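Local coordinates for DUF416 domain-containing protein (Shewanella baltica, PDB 2Q9R) that is of unknown function, belongs to the all-helical DUF416 family and holds benzoic acid in a pocket in the crystal, at residues Q21-L32 / L50-L61; D97-L105 / D116-T127. All blocks are in the same frame, centred on the assembly; numbering follows the deposited sequence.

How the interactions relate
Following the chain from the N terminus, interaction 1 comes first: helix 17-42 runs out, the chain turns, and helix 47-62 returns against it, so 21-32 meets 50-61 across a closed loop of 17 residues. Interaction 2 opens only afterwards, where helix 92-111 is followed by the short helix 114-118 and by helix 120-136, which bring 116-127 back onto 97-105. The two loops are in series, neither nested nor crossed, yet they share a core. Their centres lie about 11 Å apart, and the seam is mostly apolar: the selenium of selenomethionine Met-31 (SE) is 3.5 Å from Ala-101 CB, and Thr-25 OG1 touches Leu-105. Together they tie two antiparallel pairs into one helical bundle.

Interaction 1: residues Q21-L32 / L50-L61; sequences QLFATALCQRML and LSTALELLWQSL
Trp-58 lies across Thr-25, whose methyl CG2 sits almost on the normal of the six-membered ring, 3.7 Å from its centroid, in a CH-pi contact. CG2 is anti to its own backbone N (chi1 -57° for OG1), which leaves OG1 to give its proton to Gln-21 O. At the indole edge NE1 donates to Gln-29 OE1 at 3.0 Å. This bond is nearly straight, with an N-H...O angle of 164°, and the oxygen stays near the ring plane. A phenylalanine in place of Trp-58 would probably leave Gln-29 OE1 without this donor and its amide freer to turn. The helices run antiparallel, their axes 10.2 Å apart at closest approach and crossing at -156°, with Leu-54 as a knob in a hole formed by Thr-25, Cys-28, Gln-29 and Leu-32, its CD2 reaching 3.6 Å from Gln-29 N. Beyond it, Leu-32 CD1 rests 3.9 Å from Leu-50 CB. Against this buried middle of Trp-58, Thr-25 and Leu-54, the end at Gln-21, Ser-60 and Leu-61 is looser, partly exposed and water-bridged. There the extended Gln-21 chain slides past Leu-61, CG to CD2 3.8 Å, and a water accepts from Gln-21 NE2 and donates to Thr-25 OG1 and to Leu-57 O, the last at 2.8 Å. Helix 177-190 packs nearby, with Val-180 touching Trp-58 and Arg-184 making a cation-pi contact with its ring.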
loop_
_atom_site.group_PDB
_atom_site.type_symbol
_atom_site.label_atom_id
_atom_site.label_comp_id
_atom_site.label_asym_id
_atom_site.label_seq_id
_atom_site.Cartn_x
_atom_site.Cartn_y
_atom_site.Cartn_z
ATOM N N GLN A 21 7.705 25.535 5.834
ATOM C CA GLN A 21 8.065 24.887 7.092
ATOM C C GLN A 21 6.923 24.041 7.615
ATOM O O GLN A 21 7.125 22.879 8.060
ATOM C CB GLN A 21 8.440 25.959 8.096
ATOM C CG GLN A 21 9.080 25.444 9.374
ATOM C CD GLN A 21 9.568 26.587 10.272
ATOM O OE1 GLN A 21 9.901 27.657 9.793
ATOM N NE2 GLN A 21 9.571 26.357 11.572
ATOM N N LEU A 22 5.704 24.580 7.531
ATOM C CA LEU A 22 4.507 23.794 7.881
ATOM C C LEU A 22 4.358 22.532 7.019
ATOM O O LEU A 22 4.143 21.403 7.545
ATOM C CB LEU A 22 3.238 24.673 7.784
ATOM C CG LEU A 22 1.855 24.027 7.995
ATOM C CD1 LEU A 22 1.793 23.256 9.333
ATOM C CD2 LEU A 22 0.732 25.096 7.940
ATOM N N PHE A 23 4.417 22.725 5.698
ATOM C CA PHE A 23 4.355 21.621 4.731
ATOM C C PHE A 23 5.341 20.491 5.086
ATOM O O PHE A 23 4.981 19.297 5.143
ATOM C CB PHE A 23 4.624 22.186 3.302
ATOM C CG PHE A 23 4.616 21.130 2.201
ATOM C CD1 PHE A 23 5.757 20.412 1.903
ATOM C CD2 PHE A 23 3.442 20.868 1.469
ATOM C CE1 PHE A 23 5.762 19.464 0.883
ATOM C CE2 PHE A 23 3.424 19.895 0.476
ATOM C CZ PHE A 23 4.576 19.169 0.196
ATOM N N ALA A 24 6.600 20.879 5.277
ATOM C CA ALA A 24 7.697 19.937 5.569
ATOM C C ALA A 24 7.560 19.291 6.960
ATOM O O ALA A 24 7.805 18.084 7.143
ATOM C CB ALA A 24 9.071 20.691 5.434
ATOM N N THR A 25 7.113 20.058 7.942
ATOM C CA THR A 25 6.860 19.506 9.281
ATOM C C THR A 25 5.807 18.410 9.216
ATOM O O THR A 25 6.024 17.344 9.765
ATOM C CB THR A 25 6.447 20.587 10.252
ATOM O OG1 THR A 25 7.509 21.556 10.255
ATOM C CG2 THR A 25 6.249 20.058 11.713
ATOM N N ALA A 26 4.693 18.701 8.538
ATOM C CA ALA A 26 3.605 17.725 8.360
ATOM C C ALA A 26 4.114 16.423 7.676
ATOM O O ALA A 26 3.772 15.299 8.082
ATOM C CB ALA A 26 2.458 18.374 7.541
ATOM N N LEU A 27 4.880 16.565 6.598
ATOM C CA LEU A 27 5.514 15.409 5.972
ATOM C C LEU A 27 6.463 14.648 6.915
ATOM O O LEU A 27 6.538 13.448 6.866
ATOM C CB LEU A 27 6.255 15.801 4.669
ATOM C CG LEU A 27 5.399 16.202 3.467
ATOM C CD1 LEU A 27 6.267 16.309 2.222
ATOM C CD2 LEU A 27 4.143 15.241 3.246
ATOM N N CYS A 28 7.193 15.324 7.772
ATOM C CA CYS A 28 8.141 14.626 8.635
ATOM C C CYS A 28 7.403 13.855 9.692
ATOM O O CYS A 28 7.819 12.785 10.052
ATOM C CB CYS A 28 9.105 15.580 9.310
ATOM S SG CYS A 28 10.365 16.228 8.230
ATOM N N GLN A 29 6.316 14.437 10.202
ATOM C CA GLN A 29 5.500 13.780 11.180
ATOM C C GLN A 29 4.957 12.472 10.602
ATOM O O GLN A 29 4.938 11.489 11.273
ATOM C CB GLN A 29 4.344 14.663 11.638
ATOM C CG GLN A 29 3.409 13.989 12.612
ATOM C CD GLN A 29 4.033 13.792 13.958
ATOM O OE1 GLN A 29 4.555 14.724 14.492
ATOM N NE2 GLN A 29 4.010 12.583 14.501
ATOM N N ARG A 30 4.518 12.501 9.359
ATOM C CA ARG A 30 3.927 11.351 8.710
ATOM C C ARG A 30 4.874 10.141 8.558
ATOM O O ARG A 30 4.431 9.003 8.566
ATOM C CB ARG A 30 3.373 11.839 7.351
ATOM C CG ARG A 30 2.698 10.819 6.507
ATOM C CD ARG A 30 1.842 11.516 5.451
ATOM N NE ARG A 30 1.456 10.642 4.372
ATOM C CZ ARG A 30 2.098 10.518 3.206
ATOM N NH1 ARG A 30 3.199 11.212 2.930
ATOM N NH2 ARG A 30 1.630 9.687 2.302
HETATM N N MSE A 31 6.169 10.403 8.456
HETATM C CA MSE A 31 7.197 9.373 8.390
HETATM C C MSE A 31 7.513 8.645 9.723
HETATM O O MSE A 31 8.117 7.557 9.709
HETATM C CB MSE A 31 8.506 10.017 7.911
HETATM C CG MSE A 31 8.494 10.669 6.518
HETATM SE SE MSE A 31 10.118 11.677 6.246
HETATM C CE MSE A 31 9.477 12.912 5.009
ATOM N N LEU A 32 7.123 9.212 10.868
ATOM C CA LEU A 32 7.528 8.645 12.147
ATOM C C LEU A 32 7.299 7.122 12.339
ATOM O O LEU A 32 8.147 6.428 12.903
ATOM C CB LEU A 32 6.871 9.424 13.284
ATOM C CG LEU A 32 7.220 9.062 14.721
ATOM C CD1 LEU A 32 8.762 9.161 14.957
ATOM C CD2 LEU A 32 6.445 9.970 15.715
ATOM N N LEU A 50 13.129 11.498 17.995
ATOM C CA LEU A 50 12.439 12.019 16.824
ATOM C C LEU A 50 11.128 12.684 17.232
ATOM O O LEU A 50 10.830 13.764 16.744
ATOM C CB LEU A 50 12.159 10.932 15.790
ATOM C CG LEU A 50 13.284 10.384 14.907
ATOM C CD1 LEU A 50 14.256 9.544 15.780
ATOM C CD2 LEU A 50 12.708 9.573 13.766
ATOM N N SER A 51 10.345 12.069 18.125
ATOM C CA SER A 51 9.078 12.686 18.510
ATOM C C SER A 51 9.284 13.988 19.292
ATOM O O SER A 51 8.485 14.904 19.147
ATOM C CB SER A 51 8.157 11.718 19.269
ATOM O OG SER A 51 8.762 11.236 20.447
ATOM N N THR A 52 10.351 14.072 20.093
ATOM C CA THR A 52 10.693 15.298 20.803
ATOM C C THR A 52 11.063 16.403 19.820
ATOM O O THR A 52 10.623 17.537 19.956
ATOM C CB THR A 52 11.888 15.134 21.774
ATOM O OG1 THR A 52 11.586 14.131 22.746
ATOM C CG2 THR A 52 12.165 16.434 22.516
ATOM N N ALA A 53 11.899 16.074 18.849
ATOM C CA ALA A 53 12.209 17.007 17.785
ATOM C C ALA A 53 10.936 17.450 17.054
ATOM O O ALA A 53 10.728 18.640 16.803
ATOM C CB ALA A 53 13.257 16.388 16.802
ATOM N N LEU A 54 10.061 16.511 16.759
ATOM C CA LEU A 54 8.817 16.865 16.056
ATOM C C LEU A 54 7.928 17.845 16.835
ATOM O O LEU A 54 7.338 18.745 16.250
ATOM C CB LEU A 54 8.057 15.619 15.626
ATOM C CG LEU A 54 8.592 14.871 14.381
ATOM C CD1 LEU A 54 8.124 13.402 14.382
ATOM C CD2 LEU A 54 8.231 15.606 13.059
ATOM N N GLU A 55 7.824 17.652 18.145
ATOM C CA GLU A 55 6.985 18.452 18.976
ATOM C C GLU A 55 7.526 19.881 19.029
ATOM O O GLU A 55 6.762 20.827 18.968
ATOM C CB GLU A 55 6.934 17.817 20.382
ATOM C CG GLU A 55 6.201 18.692 21.451
ATOM C CD GLU A 55 4.671 18.758 21.272
ATOM O OE1 GLU A 55 4.024 17.687 21.359
ATOM O OE2 GLU A 55 4.125 19.877 21.071
ATOM N N LEU A 56 8.851 20.014 19.082
ATOM C CA LEU A 56 9.506 21.309 18.985
ATOM C C LEU A 56 9.300 21.937 17.605
ATOM O O LEU A 56 9.075 23.133 17.507
ATOM C CB LEU A 56 11.000 21.170 19.350
ATOM C CG LEU A 56 11.321 20.840 20.829
ATOM C CD1 LEU A 56 12.812 20.498 21.036
ATOM C CD2 LEU A 56 10.983 22.001 21.740
ATOM N N LEU A 57 9.327 21.148 16.529
ATOM C CA LEU A 57 9.018 21.710 15.207
ATOM C C LEU A 57 7.566 22.204 15.135
ATOM O O LEU A 57 7.293 23.277 14.574
ATOM C CB LEU A 57 9.284 20.702 14.075
ATOM C CG LEU A 57 10.779 20.439 13.853
ATOM C CD1 LEU A 57 11.004 19.090 13.164
ATOM C CD2 LEU A 57 11.471 21.589 13.123
ATOM N N TRP A 58 6.638 21.440 15.692
ATOM C CA TRP A 58 5.248 21.900 15.717
ATOM C C TRP A 58 5.134 23.202 16.519
ATOM O O TRP A 58 4.504 24.161 16.061
ATOM C CB TRP A 58 4.307 20.845 16.262
ATOM C CG TRP A 58 4.056 19.736 15.293
ATOM C CD1 TRP A 58 4.449 18.446 15.424
ATOM C CD2 TRP A 58 3.367 19.819 14.038
ATOM N NE1 TRP A 58 4.044 17.708 14.330
ATOM C CE2 TRP A 58 3.371 18.526 13.470
ATOM C CE3 TRP A 58 2.734 20.844 13.345
ATOM C CZ2 TRP A 58 2.809 18.261 12.230
ATOM C CZ3 TRP A 58 2.132 20.564 12.124
ATOM C CH2 TRP A 58 2.156 19.293 11.596
ATOM N N GLN A 59 5.721 23.220 17.722
ATOM C CA GLN A 59 5.666 24.411 18.562
ATOM C C GLN A 59 6.302 25.619 17.899
ATOM O O GLN A 59 5.867 26.764 18.109
ATOM C CB GLN A 59 6.349 24.147 19.897
ATOM C CG GLN A 59 5.570 23.249 20.835
ATOM C CD GLN A 59 4.318 23.923 21.272
ATOM O OE1 GLN A 59 4.355 25.077 21.721
ATOM N NE2 GLN A 59 3.172 23.237 21.105
ATOM N N SER A 60 7.348 25.393 17.110
ATOM C CA SER A 60 7.982 26.504 16.385
ATOM C C SER A 60 7.018 27.198 15.458
ATOM O O SER A 60 7.147 28.416 15.200
ATOM C CB SER A 60 9.161 26.039 15.546
ATOM O OG SER A 60 10.044 25.345 16.404
ATOM N N LEU A 61 6.061 26.437 14.949
ATOM C CA LEU A 61 5.045 27.007 14.073
ATOM C C LEU A 61 3.936 27.733 14.836
ATOM O O LEU A 61 3.343 28.636 14.280
ATOM C CB LEU A 61 4.456 25.929 13.159
ATOM C CG LEU A 61 5.453 25.282 12.182
ATOM C CD1 LEU A 61 4.966 23.891 11.713
ATOM C CD2 LEU A 61 5.722 26.207 11.007
HETATM O O HOH W 1 8.576 23.656 12.070
#

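Interaction 2: residues D97-L105 / D116-T127; sequences DAVVAISTL and DIVNISKLSSST
The carboxylate of Asp-97, the flat group that spans this contact, is met by the hydroxyl of Thr-127: OG1 donates to OD2 at 2.6 Å, approaching on the anti side and 30° out of the carboxylate plane. Thr-127 CB also comes near OD2. Asp-97 and Thr-127 extend from opposite directions, each first torsion setting the polar group beside its own backbone N (chi1 -70° for Asp-97). A second carboxylate, that of Asp-116, works through water at the far end: one water donates to Asp-116 OD2 and to Thr-104 O, 2.9 Å from the latter, and so links Asp-116 to the backbone of 97-105.

Between these polar ends the packing is aliphatic. Leu-123 straddles Ala-101, its CD1 and CD2 both meeting Ala-101 CB at 3.8 Å, while CD2 also reaches to 3.7 Å from Asp-97 O. Ile-120 slides past Thr-104 in the opposite direction; its CD1 is 3.8 Å from Thr-104 CG2 and also approaches Ala-101 O. The hydroxyl of Thr-104 is turned back to its own helix, where OG1 donates to Val-100 O from above the carbonyl plane, on the face opposite Thr-104 N. Leu-105 and Ile-117 close the deeper side, CD1 to CG1 4.1 Å. Thr-127 also touches Asn-194, whose ND2 donates to Ser-124 O. With axes 10.5 Å apart at closest approach and directions 177° apart, the segments 97-105 and 120-127, of helices 92-111 and 120-136, run antiparallel, the chain turning back through the short helix 114-118, within the all-helical DUF416 fold.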
loop_
_atom_site.group_PDB
_atom_site.type_symbol
_atom_site.label_atom_id
_atom_site.label_comp_id
_atom_site.label_asym_id
_atom_site.label_seq_id
_atom_site.Cartn_x
_atom_site.Cartn_y
_atom_site.Cartn_z
ATOM N N ASP A 97 15.604 7.597 6.467
ATOM C CA ASP A 97 15.008 8.698 5.724
ATOM C C ASP A 97 14.175 9.576 6.665
ATOM O O ASP A 97 14.205 10.779 6.557
ATOM C CB ASP A 97 14.081 8.175 4.607
ATOM C CG ASP A 97 14.806 7.502 3.428
ATOM O OD1 ASP A 97 16.051 7.521 3.315
ATOM O OD2 ASP A 97 14.075 6.991 2.542
ATOM N N ALA A 98 13.467 8.937 7.594
ATOM C CA ALA A 98 12.632 9.620 8.593
ATOM C C ALA A 98 13.456 10.518 9.489
ATOM O O ALA A 98 13.124 11.683 9.670
ATOM C CB ALA A 98 11.876 8.635 9.455
ATOM N N VAL A 99 14.528 9.972 10.049
ATOM C CA VAL A 99 15.381 10.782 10.961
ATOM C C VAL A 99 16.152 11.824 10.138
ATOM O O VAL A 99 16.256 13.015 10.546
ATOM C CB VAL A 99 16.252 9.866 11.938
ATOM C CG1 VAL A 99 17.078 8.855 11.180
ATOM C CG2 VAL A 99 17.134 10.706 12.875
ATOM N N VAL A 100 16.596 11.452 8.934
ATOM C CA VAL A 100 17.372 12.396 8.112
ATOM C C VAL A 100 16.506 13.594 7.632
ATOM O O VAL A 100 16.977 14.750 7.563
ATOM C CB VAL A 100 18.087 11.687 6.920
ATOM C CG1 VAL A 100 18.542 12.687 5.875
ATOM C CG2 VAL A 100 19.275 10.798 7.412
ATOM N N ALA A 101 15.248 13.335 7.333
ATOM C CA ALA A 101 14.271 14.424 7.046
ATOM C C ALA A 101 14.135 15.437 8.183
ATOM O O ALA A 101 14.119 16.633 7.968
ATOM C CB ALA A 101 12.897 13.820 6.727
ATOM N N ILE A 102 13.990 14.930 9.398
ATOM C CA ILE A 102 13.844 15.785 10.552
ATOM C C ILE A 102 15.125 16.575 10.735
ATOM O O ILE A 102 15.071 17.803 10.950
ATOM C CB ILE A 102 13.475 14.979 11.828
ATOM C CG1 ILE A 102 12.093 14.338 11.628
ATOM C CG2 ILE A 102 13.481 15.900 13.032
ATOM C CD1 ILE A 102 11.756 13.176 12.593
ATOM N N SER A 103 16.268 15.908 10.600
ATOM C CA SER A 103 17.544 16.600 10.723
ATOM C C SER A 103 17.693 17.697 9.671
ATOM O O SER A 103 18.129 18.791 9.984
ATOM C CB SER A 103 18.720 15.636 10.597
ATOM O OG SER A 103 18.677 14.613 11.574
ATOM N N THR A 104 17.385 17.367 8.413
ATOM C CA THR A 104 17.423 18.326 7.302
ATOM C C THR A 104 16.500 19.536 7.566
ATOM O O THR A 104 16.893 20.671 7.404
ATOM C CB THR A 104 17.015 17.631 5.989
ATOM O OG1 THR A 104 17.872 16.500 5.781
ATOM C CG2 THR A 104 17.078 18.584 4.790
ATOM N N LEU A 105 15.283 19.284 8.023
ATOM C CA LEU A 105 14.358 20.393 8.328
ATOM C C LEU A 105 14.836 21.300 9.467
ATOM O O LEU A 105 14.764 22.551 9.361
ATOM C CB LEU A 105 12.956 19.824 8.609
ATOM C CG LEU A 105 11.928 20.838 9.069
ATOM C CD1 LEU A 105 11.848 22.058 8.086
ATOM C CD2 LEU A 105 10.584 20.114 9.240
ATOM N N ASP A 116 16.202 23.459 1.090
ATOM C CA ASP A 116 16.209 22.205 1.830
ATOM C C ASP A 116 14.841 21.829 2.388
ATOM O O ASP A 116 14.526 20.637 2.568
ATOM C CB ASP A 116 17.169 22.289 2.999
ATOM C CG ASP A 116 18.620 22.312 2.575
ATOM O OD1 ASP A 116 18.923 22.379 1.355
ATOM O OD2 ASP A 116 19.447 22.264 3.501
ATOM N N ILE A 117 14.069 22.853 2.736
ATOM C CA ILE A 117 12.732 22.658 3.265
ATOM C C ILE A 117 11.867 22.110 2.147
ATOM O O ILE A 117 11.190 21.139 2.344
ATOM C CB ILE A 117 12.102 23.962 3.842
ATOM C CG1 ILE A 117 12.974 24.540 4.964
ATOM C CG2 ILE A 117 10.676 23.678 4.328
ATOM C CD1 ILE A 117 12.555 25.924 5.466
ATOM N N VAL A 118 11.909 22.750 0.986
ATOM C CA VAL A 118 11.183 22.332 -0.197
ATOM C C VAL A 118 11.567 20.880 -0.530
ATOM O O VAL A 118 10.706 20.093 -0.776
ATOM C CB VAL A 118 11.459 23.280 -1.445
ATOM C CG1 VAL A 118 10.993 22.633 -2.767
ATOM C CG2 VAL A 118 10.843 24.717 -1.254
ATOM N N ASN A 119 12.855 20.544 -0.486
ATOM C CA ASN A 119 13.313 19.177 -0.822
ATOM C C ASN A 119 12.880 18.050 0.108
ATOM O O ASN A 119 13.070 16.882 -0.223
ATOM C CB ASN A 119 14.836 19.134 -1.001
ATOM C CG ASN A 119 15.262 19.663 -2.371
ATOM O OD1 ASN A 119 14.427 19.796 -3.286
ATOM N ND2 ASN A 119 16.557 19.979 -2.520
ATOM N N ILE A 120 12.273 18.385 1.248
ATOM C CA ILE A 120 11.646 17.376 2.079
ATOM C C ILE A 120 10.559 16.713 1.286
ATOM O O ILE A 120 10.228 15.522 1.544
ATOM C CB ILE A 120 11.058 17.956 3.420
ATOM C CG1 ILE A 120 12.180 18.476 4.356
ATOM C CG2 ILE A 120 10.192 16.942 4.116
ATOM C CD1 ILE A 120 13.420 17.614 4.462
ATOM N N SER A 121 9.988 17.435 0.292
ATOM C CA SER A 121 8.988 16.797 -0.621
ATOM C C SER A 121 9.539 15.585 -1.384
ATOM O O SER A 121 8.882 14.540 -1.488
ATOM C CB SER A 121 8.417 17.784 -1.654
ATOM O OG SER A 121 7.601 17.085 -2.629
ATOM N N LYS A 122 10.709 15.765 -1.973
ATOM C CA LYS A 122 11.402 14.719 -2.704
ATOM C C LYS A 122 11.859 13.573 -1.807
ATOM O O LYS A 122 11.853 12.403 -2.192
ATOM C CB LYS A 122 12.614 15.325 -3.391
ATOM C CG LYS A 122 12.240 16.284 -4.545
ATOM C CD LYS A 122 13.491 16.900 -5.198
ATOM C CE LYS A 122 13.156 17.753 -6.453
ATOM N NZ LYS A 122 14.395 18.355 -7.069
ATOM N N LEU A 123 12.273 13.893 -0.591
ATOM C CA LEU A 123 12.695 12.863 0.321
ATOM C C LEU A 123 11.515 11.943 0.589
ATOM O O LEU A 123 11.618 10.714 0.489
ATOM C CB LEU A 123 13.250 13.507 1.579
ATOM C CG LEU A 123 13.831 12.565 2.620
ATOM C CD1 LEU A 123 14.849 13.300 3.509
ATOM C CD2 LEU A 123 12.685 11.979 3.438
ATOM N N SER A 124 10.352 12.550 0.832
ATOM C CA SER A 124 9.157 11.779 1.142
ATOM C C SER A 124 8.765 10.913 -0.018
ATOM O O SER A 124 8.486 9.734 0.195
ATOM C CB SER A 124 7.981 12.684 1.528
ATOM O OG SER A 124 6.859 11.906 1.937
ATOM N N SER A 125 8.741 11.484 -1.235
ATOM C CA SER A 125 8.334 10.722 -2.369
ATOM C C SER A 125 9.363 9.658 -2.762
ATOM O O SER A 125 8.997 8.568 -3.229
ATOM C CB SER A 125 7.896 11.613 -3.541
ATOM O OG SER A 125 8.922 12.478 -3.918
ATOM N N SER A 126 10.638 9.943 -2.585
ATOM C CA SER A 126 11.644 8.937 -2.916
ATOM C C SER A 126 11.564 7.712 -2.028
ATOM O O SER A 126 11.828 6.604 -2.477
ATOM C CB SER A 126 13.035 9.536 -2.790
ATOM O OG SER A 126 13.110 10.653 -3.650
ATOM N N THR A 127 11.250 7.917 -0.750
ATOM C CA THR A 127 11.084 6.799 0.156
ATOM C C THR A 127 10.050 5.836 -0.413
ATOM O O THR A 127 10.235 4.604 -0.441
ATOM C CB THR A 127 10.697 7.272 1.600
ATOM O OG1 THR A 127 11.740 8.113 2.091
ATOM C CG2 THR A 127 10.558 6.108 2.526
HETATM O O HOH W 2 19.485 21.398 6.243
#